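Local coordinates for glycosyl transferase, group 1 family protein (PDB 4WAD) that belongs to the group 1 family of glycosyl transferases, with two Rossmann-like domains of the GT-B fold and a uridine-diphosphate-N-acetylglucosamine molecule bound in the cleft between them, at residues 229-234 with 250-255; 255-260 with 293-298; 324-329 with 400-405. All blocks are in the same frame, centred on the assembly; numbering follows the deposited sequence.

Contact 1. Residues 229-234 with 250-255; sequences ICDGPG and YGVIHV. With UD1 (uridine-diphosphate-N-acetylglucosamine), chain B.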
loop_
_atom_site.group_PDB
_atom_site.type_symbol
_atom_site.label_atom_id
_atom_site.label_comp_id
_atom_site.label_asym_id
_atom_site.label_seq_id
_atom_site.Cartn_x
_atom_site.Cartn_y
_atom_site.Cartn_z
ATOM N N ILE A 229 4.995 -1.954 -44.981
ATOM C CA ILE A 229 3.550 -2.135 -44.983
ATOM C C ILE A 229 3.071 -2.410 -43.563
ATOM O O ILE A 229 3.454 -3.411 -42.955
ATOM C CB ILE A 229 3.121 -3.288 -45.916
ATOM C CG1 ILE A 229 3.406 -2.927 -47.373
ATOM C CG2 ILE A 229 1.643 -3.614 -45.734
ATOM C CD1 ILE A 229 2.895 -3.946 -48.367
ATOM N N CYS A 230 2.240 -1.518 -43.034
ATOM C CA CYS A 230 1.748 -1.660 -41.668
ATOM C C CYS A 230 0.293 -2.115 -41.655
ATOM O O CYS A 230 -0.613 -1.327 -41.938
ATOM C CB CYS A 230 1.903 -0.341 -40.905
ATOM S SG CYS A 230 1.710 -0.490 -39.113
ATOM N N ASP A 231 0.076 -3.387 -41.334
ATOM C CA ASP A 231 -1.272 -3.938 -41.241
ATOM C C ASP A 231 -1.931 -3.523 -39.931
ATOM O O ASP A 231 -2.929 -2.803 -39.928
ATOM C CB ASP A 231 -1.246 -5.465 -41.358
ATOM C CG ASP A 231 -0.919 -5.938 -42.762
ATOM O OD1 ASP A 231 -1.812 -5.879 -43.633
ATOM O OD2 ASP A 231 0.228 -6.373 -42.992
ATOM N N GLY A 232 -1.361 -3.982 -38.821
ATOM C CA GLY A 232 -1.856 -3.623 -37.505
ATOM C C GLY A 232 -1.861 -2.125 -37.285
ATOM O O GLY A 232 -0.888 -1.444 -37.609
ATOM N N PRO A 233 -2.968 -1.600 -36.741
ATOM C CA PRO A 233 -3.098 -0.163 -36.486
ATOM C C PRO A 233 -2.251 0.278 -35.301
ATOM O O PRO A 233 -1.948 1.463 -35.172
ATOM C CB PRO A 233 -4.592 0.004 -36.194
ATOM C CG PRO A 233 -5.009 -1.313 -35.637
ATOM C CD PRO A 233 -4.176 -2.348 -36.343
ATOM N N GLY A 234 -1.873 -0.672 -34.452
ATOM C CA GLY A 234 -1.093 -0.365 -33.268
ATOM C C GLY A 234 0.399 -0.282 -33.530
ATOM O O GLY A 234 1.178 0.022 -32.624
ATOM N N TYR A 250 3.380 2.206 -46.421
ATOM C CA TYR A 250 1.986 2.006 -46.796
ATOM C C TYR A 250 1.179 1.481 -45.613
ATOM O O TYR A 250 1.428 0.378 -45.123
ATOM C CB TYR A 250 1.884 1.046 -47.990
ATOM C CG TYR A 250 2.486 1.595 -49.266
ATOM C CD1 TYR A 250 1.774 2.473 -50.071
ATOM C CD2 TYR A 250 3.765 1.232 -49.668
ATOM C CE1 TYR A 250 2.320 2.979 -51.238
ATOM C CE2 TYR A 250 4.317 1.732 -50.833
ATOM C CZ TYR A 250 3.592 2.606 -51.613
ATOM O OH TYR A 250 4.140 3.104 -52.771
ATOM N N GLY A 251 0.222 2.278 -45.145
ATOM C CA GLY A 251 -0.652 1.847 -44.071
ATOM C C GLY A 251 -1.884 1.153 -44.615
ATOM O O GLY A 251 -2.627 1.728 -45.410
ATOM N N VAL A 252 -2.102 -0.086 -44.189
ATOM C CA VAL A 252 -3.249 -0.854 -44.652
ATOM C C VAL A 252 -4.311 -0.956 -43.561
ATOM O O VAL A 252 -4.137 -1.676 -42.574
ATOM C CB VAL A 252 -2.829 -2.265 -45.104
ATOM C CG1 VAL A 252 -4.050 -3.096 -45.460
ATOM C CG2 VAL A 252 -1.890 -2.174 -46.289
ATOM N N ILE A 253 -5.405 -0.219 -43.739
ATOM C CA ILE A 253 -6.535 -0.283 -42.818
ATOM C C ILE A 253 -7.409 -1.477 -43.171
ATOM O O ILE A 253 -7.834 -1.626 -44.315
ATOM C CB ILE A 253 -7.377 1.009 -42.852
ATOM C CG1 ILE A 253 -6.521 2.209 -42.444
ATOM C CG2 ILE A 253 -8.585 0.893 -41.931
ATOM C CD1 ILE A 253 -7.267 3.528 -42.459
ATOM N N HIS A 254 -7.672 -2.327 -42.186
ATOM C CA HIS A 254 -8.416 -3.556 -42.427
ATOM C C HIS A 254 -9.891 -3.425 -42.064
ATOM O O HIS A 254 -10.723 -4.169 -42.577
ATOM C CB HIS A 254 -7.786 -4.715 -41.648
ATOM C CG HIS A 254 -6.488 -5.196 -42.223
ATOM N ND1 HIS A 254 -6.285 -6.504 -42.606
ATOM C CD2 HIS A 254 -5.329 -4.545 -42.480
ATOM C CE1 HIS A 254 -5.058 -6.639 -43.076
ATOM N NE2 HIS A 254 -4.455 -5.466 -43.010
ATOM N N VAL A 255 -10.217 -2.477 -41.193
ATOM C CA VAL A 255 -11.564 -2.400 -40.631
ATOM C C VAL A 255 -12.340 -1.159 -41.061
ATOM O O VAL A 255 -11.823 -0.301 -41.779
ATOM C CB VAL A 255 -11.511 -2.428 -39.092
ATOM C CG1 VAL A 255 -10.808 -3.687 -38.614
ATOM C CG2 VAL A 255 -10.797 -1.191 -38.567
HETATM C "C1'" UD1 B . -11.749 -9.112 -40.030
HETATM C "C2'" UD1 B . -11.383 -8.201 -41.209
HETATM C "C3'" UD1 B . -11.612 -6.731 -40.896
HETATM C "C4'" UD1 B . -12.992 -6.530 -40.295
HETATM C "C5'" UD1 B . -13.075 -7.350 -39.018
HETATM C "C6'" UD1 B . -14.384 -7.080 -38.283
HETATM C "C7'" UD1 B . -9.651 -8.187 -42.939
HETATM C "C8'" UD1 B . -8.343 -8.769 -43.384
HETATM N "N2'" UD1 B . -10.016 -8.420 -41.674
HETATM O "O1'" UD1 B . -10.697 -9.197 -39.071
HETATM O "O3'" UD1 B . -11.534 -6.022 -42.128
HETATM O "O4'" UD1 B . -13.240 -5.142 -40.042
HETATM O "O5'" UD1 B . -12.980 -8.729 -39.385
HETATM O "O6'" UD1 B . -14.792 -8.233 -37.537
HETATM O "O7'" UD1 B . -10.342 -7.541 -43.707
HETATM N N1 UD1 B . -10.967 -18.499 -37.374
HETATM C C2 UD1 B . -10.330 -19.758 -37.290
HETATM N N3 UD1 B . -10.852 -20.731 -36.532
HETATM C C4 UD1 B . -11.982 -20.530 -35.846
HETATM C C5 UD1 B . -12.628 -19.299 -35.914
HETATM C C6 UD1 B . -12.098 -18.278 -36.695
HETATM O O2 UD1 B . -9.271 -19.968 -37.920
HETATM O O4 UD1 B . -12.457 -21.449 -35.142
HETATM C C1B UD1 B . -10.395 -17.433 -38.203
HETATM C C2B UD1 B . -10.702 -17.657 -39.674
HETATM O "O2'" UD1 B . -9.606 -18.305 -40.327
HETATM C C3B UD1 B . -10.918 -16.267 -40.241
HETATM C C4B UD1 B . -11.206 -15.386 -39.038
HETATM O O4B UD1 B . -10.983 -16.174 -37.867
HETATM O O3B UD1 B . -9.733 -15.798 -40.893
HETATM C C5B UD1 B . -12.647 -14.909 -39.068
HETATM O O5B UD1 B . -12.722 -13.641 -39.712
HETATM P PA UD1 B . -12.724 -12.301 -38.821
HETATM O O1A UD1 B . -13.785 -11.395 -39.397
HETATM O O2A UD1 B . -12.801 -12.723 -37.375
HETATM O O3A UD1 B . -11.264 -11.662 -39.085
HETATM P PB UD1 B . -10.626 -10.512 -38.145
HETATM O O1B UD1 B . -11.525 -10.294 -36.953
HETATM O O2B UD1 B . -9.169 -10.835 -37.928
#
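A histidine-carboxylate hydrogen bond beyond the paired part of two neighbouring parallel strands sets this contact apart: His254 NE2 gives its proton to Asp231 OD1 over 2.7 Å. The strands, 226-230 and 248-252, belong to a beta-alpha-beta unit with helix 236-240, in the parallel sheet of a Rossmann-like GT-B domain. Asp231 OD1 receives the N-H through its anti lone pair and lies in the plane of the imidazole, at its edge, while the carboxylate plane is turned 71° from the ring. OD1 also forms a salt bridge with Arg30 of helix 23-36. With CG anti to the carbonyl carbon (chi1 -73°), His254 sets its ring beside Asp231, and both residues are buried. The ND1 side of the same ring is turned to the acetyl methyl C8' of the bound uridine-diphosphate-N-acetylglucosamine; the bond to Asp231 would limit the turning of the ring beside that acetyl group. Behind this pair the strands run in parallel register: Cys230 N bonds to Tyr250 O at 2.9 Å, and Val252 N to Cys230 O at 3.0 Å. On the face of the sheet that carries Ile229, Tyr250 and Val252, the branch methyls Ile229 CG2 and Val252 CG2 meet at 3.9 Å.

Contact 2. Residues 255-260 with 293-298; sequences VNHHEN and LDILNQ. With UD1 (uridine-diphosphate-N-acetylglucosamine), chain B.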
loop_
_atom_site.group_PDB
_atom_site.type_symbol
_atom_site.label_atom_id
_atom_site.label_comp_id
_atom_site.label_asym_id
_atom_site.label_seq_id
_atom_site.Cartn_x
_atom_site.Cartn_y
_atom_site.Cartn_z
ATOM N N VAL A 255 -10.217 -2.477 -41.193
ATOM C CA VAL A 255 -11.564 -2.400 -40.631
ATOM C C VAL A 255 -12.340 -1.159 -41.061
ATOM O O VAL A 255 -11.823 -0.301 -41.779
ATOM C CB VAL A 255 -11.511 -2.428 -39.092
ATOM C CG1 VAL A 255 -10.808 -3.687 -38.614
ATOM C CG2 VAL A 255 -10.797 -1.191 -38.567
ATOM N N ASN A 256 -13.592 -1.078 -40.619
ATOM C CA ASN A 256 -14.405 0.113 -40.821
ATOM C C ASN A 256 -13.859 1.245 -39.963
ATOM O O ASN A 256 -13.639 1.071 -38.763
ATOM C CB ASN A 256 -15.871 -0.166 -40.474
ATOM C CG ASN A 256 -16.819 0.918 -40.975
ATOM O OD1 ASN A 256 -16.438 2.078 -41.138
ATOM N ND2 ASN A 256 -18.069 0.537 -41.214
ATOM N N HIS A 257 -13.642 2.403 -40.580
ATOM C CA HIS A 257 -13.141 3.567 -39.859
ATOM C C HIS A 257 -14.271 4.321 -39.166
ATOM O O HIS A 257 -14.144 5.505 -38.868
ATOM C CB HIS A 257 -12.387 4.508 -40.804
ATOM C CG HIS A 257 -13.265 5.191 -41.808
ATOM N ND1 HIS A 257 -14.144 4.506 -42.617
ATOM C CD2 HIS A 257 -13.389 6.499 -42.136
ATOM C CE1 HIS A 257 -14.778 5.364 -43.399
ATOM N NE2 HIS A 257 -14.338 6.578 -43.128
ATOM N N HIS A 258 -15.378 3.630 -38.920
ATOM C CA HIS A 258 -16.501 4.221 -38.203
ATOM C C HIS A 258 -16.599 3.631 -36.805
ATOM O O HIS A 258 -16.475 2.417 -36.633
ATOM C CB HIS A 258 -17.807 3.997 -38.968
ATOM C CG HIS A 258 -17.938 4.837 -40.199
ATOM N ND1 HIS A 258 -18.392 4.333 -41.399
ATOM C CD2 HIS A 258 -17.686 6.149 -40.415
ATOM C CE1 HIS A 258 -18.408 5.296 -42.301
ATOM N NE2 HIS A 258 -17.985 6.410 -41.730
ATOM N N GLU A 259 -16.812 4.492 -35.813
ATOM C CA GLU A 259 -16.949 4.053 -34.429
ATOM C C GLU A 259 -18.079 3.044 -34.297
ATOM O O GLU A 259 -19.150 3.228 -34.876
ATOM C CB GLU A 259 -17.207 5.241 -33.497
ATOM C CG GLU A 259 -16.070 5.560 -32.535
ATOM C CD GLU A 259 -15.485 4.331 -31.866
ATOM O OE1 GLU A 259 -16.256 3.439 -31.454
ATOM O OE2 GLU A 259 -14.242 4.260 -31.753
ATOM N N ASN A 260 -17.835 1.976 -33.545
ATOM C CA ASN A 260 -18.834 0.930 -33.374
ATOM C C ASN A 260 -20.036 1.422 -32.570
ATOM O O ASN A 260 -19.880 1.953 -31.470
ATOM C CB ASN A 260 -18.215 -0.297 -32.698
ATOM C CG ASN A 260 -17.060 -0.881 -33.491
ATOM O OD1 ASN A 260 -16.863 -0.549 -34.660
ATOM N ND2 ASN A 260 -16.291 -1.759 -32.856
ATOM N N LEU A 293 -14.140 5.980 -51.235
ATOM C CA LEU A 293 -15.045 7.095 -51.526
ATOM C C LEU A 293 -15.637 7.744 -50.273
ATOM O O LEU A 293 -15.959 8.933 -50.282
ATOM C CB LEU A 293 -16.179 6.634 -52.444
ATOM C CG LEU A 293 -15.814 6.265 -53.879
ATOM C CD1 LEU A 293 -17.009 5.696 -54.623
ATOM C CD2 LEU A 293 -15.293 7.489 -54.603
ATOM N N ASP A 294 -15.784 6.969 -49.201
ATOM C CA ASP A 294 -16.295 7.516 -47.948
ATOM C C ASP A 294 -15.245 8.403 -47.292
ATOM O O ASP A 294 -15.535 9.532 -46.892
ATOM C CB ASP A 294 -16.711 6.402 -46.990
ATOM C CG ASP A 294 -18.175 6.037 -47.121
ATOM O OD1 ASP A 294 -18.655 5.927 -48.267
ATOM O OD2 ASP A 294 -18.851 5.890 -46.080
ATOM N N ILE A 295 -14.026 7.882 -47.190
ATOM C CA ILE A 295 -12.903 8.636 -46.653
ATOM C C ILE A 295 -12.642 9.874 -47.513
ATOM O O ILE A 295 -12.314 10.940 -46.988
ATOM C CB ILE A 295 -11.630 7.764 -46.573
ATOM C CG1 ILE A 295 -11.844 6.598 -45.603
ATOM C CG2 ILE A 295 -10.441 8.587 -46.124
ATOM C CD1 ILE A 295 -10.696 5.609 -45.565
ATOM N N LEU A 296 -12.802 9.728 -48.829
ATOM C CA LEU A 296 -12.726 10.865 -49.744
ATOM C C LEU A 296 -13.709 11.948 -49.325
ATOM O O LEU A 296 -13.392 13.137 -49.341
ATOM C CB LEU A 296 -13.032 10.456 -51.192
ATOM C CG LEU A 296 -12.296 9.350 -51.953
ATOM C CD1 LEU A 296 -12.487 9.534 -53.452
ATOM C CD2 LEU A 296 -10.823 9.279 -51.609
ATOM N N ASN A 297 -14.908 11.515 -48.954
ATOM C CA ASN A 297 -16.007 12.425 -48.670
ATOM C C ASN A 297 -16.143 12.723 -47.179
ATOM O O ASN A 297 -17.241 12.982 -46.687
ATOM C CB ASN A 297 -17.314 11.843 -49.214
ATOM C CG ASN A 297 -17.450 12.023 -50.715
ATOM O OD1 ASN A 297 -17.159 13.091 -51.253
ATOM N ND2 ASN A 297 -17.883 10.970 -51.399
ATOM N N GLN A 298 -15.021 12.677 -46.467
ATOM C CA GLN A 298 -14.990 12.990 -45.041
ATOM C C GLN A 298 -13.720 13.762 -44.692
ATOM O O GLN A 298 -13.766 14.767 -43.979
ATOM C CB GLN A 298 -15.082 11.709 -44.202
ATOM C CG GLN A 298 -16.480 11.093 -44.144
ATOM C CD GLN A 298 -16.507 9.736 -43.455
ATOM O OE1 GLN A 298 -15.629 8.900 -43.669
ATOM N NE2 GLN A 298 -17.522 9.512 -42.626
HETATM C "C1'" UD1 B . -11.749 -9.112 -40.030
HETATM C "C2'" UD1 B . -11.383 -8.201 -41.209
HETATM C "C3'" UD1 B . -11.612 -6.731 -40.896
HETATM C "C4'" UD1 B . -12.992 -6.530 -40.295
HETATM C "C5'" UD1 B . -13.075 -7.350 -39.018
HETATM C "C6'" UD1 B . -14.384 -7.080 -38.283
HETATM C "C7'" UD1 B . -9.651 -8.187 -42.939
HETATM C "C8'" UD1 B . -8.343 -8.769 -43.384
HETATM N "N2'" UD1 B . -10.016 -8.420 -41.674
HETATM O "O1'" UD1 B . -10.697 -9.197 -39.071
HETATM O "O3'" UD1 B . -11.534 -6.022 -42.128
HETATM O "O4'" UD1 B . -13.240 -5.142 -40.042
HETATM O "O5'" UD1 B . -12.980 -8.729 -39.385
HETATM O "O6'" UD1 B . -14.792 -8.233 -37.537
HETATM O "O7'" UD1 B . -10.342 -7.541 -43.707
HETATM N N1 UD1 B . -10.967 -18.499 -37.374
HETATM C C2 UD1 B . -10.330 -19.758 -37.290
HETATM N N3 UD1 B . -10.852 -20.731 -36.532
HETATM C C4 UD1 B . -11.982 -20.530 -35.846
HETATM C C5 UD1 B . -12.628 -19.299 -35.914
HETATM C C6 UD1 B . -12.098 -18.278 -36.695
HETATM O O2 UD1 B . -9.271 -19.968 -37.920
HETATM O O4 UD1 B . -12.457 -21.449 -35.142
HETATM C C1B UD1 B . -10.395 -17.433 -38.203
HETATM C C2B UD1 B . -10.702 -17.657 -39.674
HETATM O "O2'" UD1 B . -9.606 -18.305 -40.327
HETATM C C3B UD1 B . -10.918 -16.267 -40.241
HETATM C C4B UD1 B . -11.206 -15.386 -39.038
HETATM O O4B UD1 B . -10.983 -16.174 -37.867
HETATM O O3B UD1 B . -9.733 -15.798 -40.893
HETATM C C5B UD1 B . -12.647 -14.909 -39.068
HETATM O O5B UD1 B . -12.722 -13.641 -39.712
HETATM P PA UD1 B . -12.724 -12.301 -38.821
HETATM O O1A UD1 B . -13.785 -11.395 -39.397
HETATM O O2A UD1 B . -12.801 -12.723 -37.375
HETATM O O3A UD1 B . -11.264 -11.662 -39.085
HETATM P PB UD1 B . -10.626 -10.512 -38.145
HETATM O O1B UD1 B . -11.525 -10.294 -36.953
HETATM O O2B UD1 B . -9.169 -10.835 -37.928
#
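His257 and His258 both hydrogen-bond to the amide of Gln298, where the loop after strand 248-252 meets the C-terminal end of helix 289-296 in the N-terminal Rossmann-like domain of the GT-B fold. The hydrogen bonds use both ends of that amide. His257 NE2 donates to Gln298 OE1 at 2.7 Å, in the carbonyl plane, with the oxygen tilted 17° from the ring plane. Gln298 NE2 in turn donates to His258 NE2 at 3.3 Å, a longer bond that lies almost exactly in the plane of the His258 ring. The amide therefore stands steeply to both imidazoles, about 80° from His257 and 77° from His258, and the two bonds are consistent with this orientation of the amide. Gln298 gets there with its chain extended beyond CG, just after Asn297 has left the helix. Apolar packing is a CH-pi contact: Ile295 CG1 lies over one face of His257, 3.8 Å from the ring centroid, and the His258 ring lies over the opposite face, offset, with its CD2 toward the rim. Ile275 of helix 269-276 touches both Ile295 and His257. Asp294 OD2, which has a weak hydrogen bond with Tyr431 and a long, weak ion pair with Lys430, lies at the edge of the His258 ring, 3.9 Å from its CE1.

Contact 3. Residues 324-329 with 400-405; sequences KIVGHI and LVVSTS. With UD1 (uridine-diphosphate-N-acetylglucosamine), chain B.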
loop_
_atom_site.group_PDB
_atom_site.type_symbol
_atom_site.label_atom_id
_atom_site.label_comp_id
_atom_site.label_asym_id
_atom_site.label_seq_id
_atom_site.Cartn_x
_atom_site.Cartn_y
_atom_site.Cartn_z
ATOM N N LYS A 324 -29.118 -31.635 -41.882
ATOM C CA LYS A 324 -29.367 -30.213 -41.651
ATOM C C LYS A 324 -28.391 -29.589 -40.660
ATOM O O LYS A 324 -28.746 -29.289 -39.519
ATOM C CB LYS A 324 -30.803 -30.011 -41.173
ATOM C CG LYS A 324 -31.827 -30.705 -42.057
ATOM C CD LYS A 324 -33.225 -30.608 -41.482
ATOM C CE LYS A 324 -34.269 -31.051 -42.493
ATOM N NZ LYS A 324 -35.641 -30.666 -42.071
ATOM N N ILE A 325 -27.158 -29.392 -41.117
ATOM C CA ILE A 325 -26.115 -28.806 -40.290
ATOM C C ILE A 325 -25.807 -27.382 -40.739
ATOM O O ILE A 325 -25.424 -27.146 -41.886
ATOM C CB ILE A 325 -24.826 -29.649 -40.326
ATOM C CG1 ILE A 325 -25.073 -31.020 -39.692
ATOM C CG2 ILE A 325 -23.693 -28.933 -39.606
ATOM C CD1 ILE A 325 -23.848 -31.910 -39.653
ATOM N N VAL A 326 -25.995 -26.437 -39.826
ATOM C CA VAL A 326 -25.655 -25.045 -40.073
ATOM C C VAL A 326 -24.542 -24.678 -39.097
ATOM O O VAL A 326 -24.573 -25.091 -37.943
ATOM C CB VAL A 326 -26.881 -24.119 -39.898
ATOM C CG1 VAL A 326 -26.472 -22.656 -39.945
ATOM C CG2 VAL A 326 -27.930 -24.418 -40.957
ATOM N N GLY A 327 -23.542 -23.936 -39.554
ATOM C CA GLY A 327 -22.437 -23.597 -38.679
ATOM C C GLY A 327 -22.086 -22.124 -38.668
ATOM O O GLY A 327 -22.295 -21.416 -39.652
ATOM N N HIS A 328 -21.567 -21.659 -37.537
ATOM C CA HIS A 328 -20.972 -20.333 -37.470
ATOM C C HIS A 328 -19.603 -20.432 -36.817
ATOM O O HIS A 328 -19.484 -20.400 -35.591
ATOM C CB HIS A 328 -21.857 -19.354 -36.700
ATOM C CG HIS A 328 -21.307 -17.962 -36.641
ATOM N ND1 HIS A 328 -21.238 -17.141 -37.748
ATOM C CD2 HIS A 328 -20.804 -17.242 -35.610
ATOM C CE1 HIS A 328 -20.716 -15.978 -37.402
ATOM N NE2 HIS A 328 -20.444 -16.013 -36.109
ATOM N N ILE A 329 -18.576 -20.569 -37.648
ATOM C CA ILE A 329 -17.201 -20.604 -37.169
ATOM C C ILE A 329 -16.607 -19.200 -37.190
ATOM O O ILE A 329 -16.361 -18.634 -38.257
ATOM C CB ILE A 329 -16.334 -21.551 -38.015
ATOM C CG1 ILE A 329 -16.947 -22.952 -38.041
ATOM C CG2 ILE A 329 -14.917 -21.605 -37.474
ATOM C CD1 ILE A 329 -16.123 -23.961 -38.807
ATOM N N LEU A 400 -24.254 -25.183 -45.135
ATOM C CA LEU A 400 -24.098 -23.752 -45.332
ATOM C C LEU A 400 -23.554 -23.116 -44.056
ATOM O O LEU A 400 -23.750 -23.642 -42.959
ATOM C CB LEU A 400 -25.433 -23.121 -45.745
ATOM C CG LEU A 400 -26.643 -23.256 -44.813
ATOM C CD1 LEU A 400 -26.713 -22.125 -43.792
ATOM C CD2 LEU A 400 -27.933 -23.330 -45.618
ATOM N N VAL A 401 -22.866 -21.989 -44.205
ATOM C CA VAL A 401 -22.342 -21.257 -43.060
ATOM C C VAL A 401 -23.147 -19.966 -42.897
ATOM O O VAL A 401 -23.796 -19.519 -43.839
ATOM C CB VAL A 401 -20.838 -20.957 -43.230
ATOM C CG1 VAL A 401 -20.193 -20.636 -41.892
ATOM C CG2 VAL A 401 -20.140 -22.149 -43.857
ATOM N N VAL A 402 -23.132 -19.384 -41.701
ATOM C CA VAL A 402 -23.897 -18.166 -41.441
ATOM C C VAL A 402 -23.058 -17.146 -40.680
ATOM O O VAL A 402 -22.182 -17.516 -39.896
ATOM C CB VAL A 402 -25.187 -18.462 -40.640
ATOM C CG1 VAL A 402 -26.235 -19.122 -41.527
ATOM C CG2 VAL A 402 -24.875 -19.330 -39.433
ATOM N N SER A 403 -23.324 -15.865 -40.919
ATOM C CA SER A 403 -22.594 -14.788 -40.255
ATOM C C SER A 403 -23.314 -13.456 -40.404
ATOM O O SER A 403 -24.158 -13.290 -41.285
ATOM C CB SER A 403 -21.173 -14.667 -40.817
ATOM O OG SER A 403 -20.373 -15.779 -40.456
ATOM N N THR A 404 -22.977 -12.512 -39.533
ATOM C CA THR A 404 -23.438 -11.138 -39.673
ATOM C C THR A 404 -22.485 -10.188 -38.968
ATOM O O THR A 404 -21.587 -10.617 -38.243
ATOM C CB THR A 404 -24.853 -10.929 -39.106
ATOM O OG1 THR A 404 -25.104 -9.523 -38.980
ATOM C CG2 THR A 404 -24.976 -11.562 -37.741
ATOM N N SER A 405 -22.700 -8.896 -39.196
ATOM C CA SER A 405 -21.903 -7.834 -38.596
ATOM C C SER A 405 -22.524 -6.503 -38.976
ATOM O O SER A 405 -23.311 -6.431 -39.916
ATOM C CB SER A 405 -20.443 -7.896 -39.063
ATOM O OG SER A 405 -19.725 -6.749 -38.650
HETATM C "C1'" UD1 B . -11.749 -9.112 -40.030
HETATM C "C2'" UD1 B . -11.383 -8.201 -41.209
HETATM C "C3'" UD1 B . -11.612 -6.731 -40.896
HETATM C "C4'" UD1 B . -12.992 -6.530 -40.295
HETATM C "C5'" UD1 B . -13.075 -7.350 -39.018
HETATM C "C6'" UD1 B . -14.384 -7.080 -38.283
HETATM C "C7'" UD1 B . -9.651 -8.187 -42.939
HETATM C "C8'" UD1 B . -8.343 -8.769 -43.384
HETATM N "N2'" UD1 B . -10.016 -8.420 -41.674
HETATM O "O1'" UD1 B . -10.697 -9.197 -39.071
HETATM O "O3'" UD1 B . -11.534 -6.022 -42.128
HETATM O "O4'" UD1 B . -13.240 -5.142 -40.042
HETATM O "O5'" UD1 B . -12.980 -8.729 -39.385
HETATM O "O6'" UD1 B . -14.792 -8.233 -37.537
HETATM O "O7'" UD1 B . -10.342 -7.541 -43.707
HETATM N N1 UD1 B . -10.967 -18.499 -37.374
HETATM C C2 UD1 B . -10.330 -19.758 -37.290
HETATM N N3 UD1 B . -10.852 -20.731 -36.532
HETATM C C4 UD1 B . -11.982 -20.530 -35.846
HETATM C C5 UD1 B . -12.628 -19.299 -35.914
HETATM C C6 UD1 B . -12.098 -18.278 -36.695
HETATM O O2 UD1 B . -9.271 -19.968 -37.920
HETATM O O4 UD1 B . -12.457 -21.449 -35.142
HETATM C C1B UD1 B . -10.395 -17.433 -38.203
HETATM C C2B UD1 B . -10.702 -17.657 -39.674
HETATM O "O2'" UD1 B . -9.606 -18.305 -40.327
HETATM C C3B UD1 B . -10.918 -16.267 -40.241
HETATM C C4B UD1 B . -11.206 -15.386 -39.038
HETATM O O4B UD1 B . -10.983 -16.174 -37.867
HETATM O O3B UD1 B . -9.733 -15.798 -40.893
HETATM C C5B UD1 B . -12.647 -14.909 -39.068
HETATM O O5B UD1 B . -12.722 -13.641 -39.712
HETATM P PA UD1 B . -12.724 -12.301 -38.821
HETATM O O1A UD1 B . -13.785 -11.395 -39.397
HETATM O O2A UD1 B . -12.801 -12.723 -37.375
HETATM O O3A UD1 B . -11.264 -11.662 -39.085
HETATM P PB UD1 B . -10.626 -10.512 -38.145
HETATM O O1B UD1 B . -11.525 -10.294 -36.953
HETATM O O2B UD1 B . -9.169 -10.835 -37.928
#
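Strands 325-329 and 400-401 lie side by side in the parallel sheet of the C-terminal Rossmann-like domain. Their pairing is tightest at Gly327, whose O accepts Val402 N at 3.0 Å; Gly327 N reaches Leu400 O only weakly. Val401 CG1 packs over the backbone of Gly327. On the other face, Val326 spreads its two methyls: CG2 meets Leu400 CD1 at 3.8 Å and CG1 meets Val402 CG2 at 3.7 Å. Leu400 reaches across with CG between its backbone N and carbonyl carbon (chi1 59°). Farther along, the imidazole of His328 swings over to the second segment, CG anti to the backbone N (chi1 -178°), and its ND1 points at Val402 O, too close in the model for the length of that bond to be trusted. Ser403 OG donates to the Val402 carbonyl at 2.6 Å from above its plane, OG to O. Next along the strand, Ile329 CG2 lies 3.4 Å from atom O4 of the bound uridine-diphosphate-N-acetylglucosamine, on its uracil ring. The parallel sheet, with one strand leading to the nucleotide, fits the C-terminal Rossmann-like domain of the GT-B fold.

Followed from the N terminus, the three contacts close in series, and none crosses or encloses another. Contact 1 closes a short loop of 15 residues around helix 236-240. Contact 2 follows at once, sharing Val255, and spans 32 residues that include helix 269-276 and strand 284-286; it ties the continuation of the strand end to helix 289-296. Contact 3 closes the longest loop, 70 residues, and joins two strands of the other Rossmann-like domain. The centres of contacts 1 and 2 are about 14 Å apart, whereas the centre of contact 3 is about 28 Å from each. Uridine-diphosphate-N-acetylglucosamine bridges that gap, its sugar beside residues 254-255 and its uracil beside Ile329.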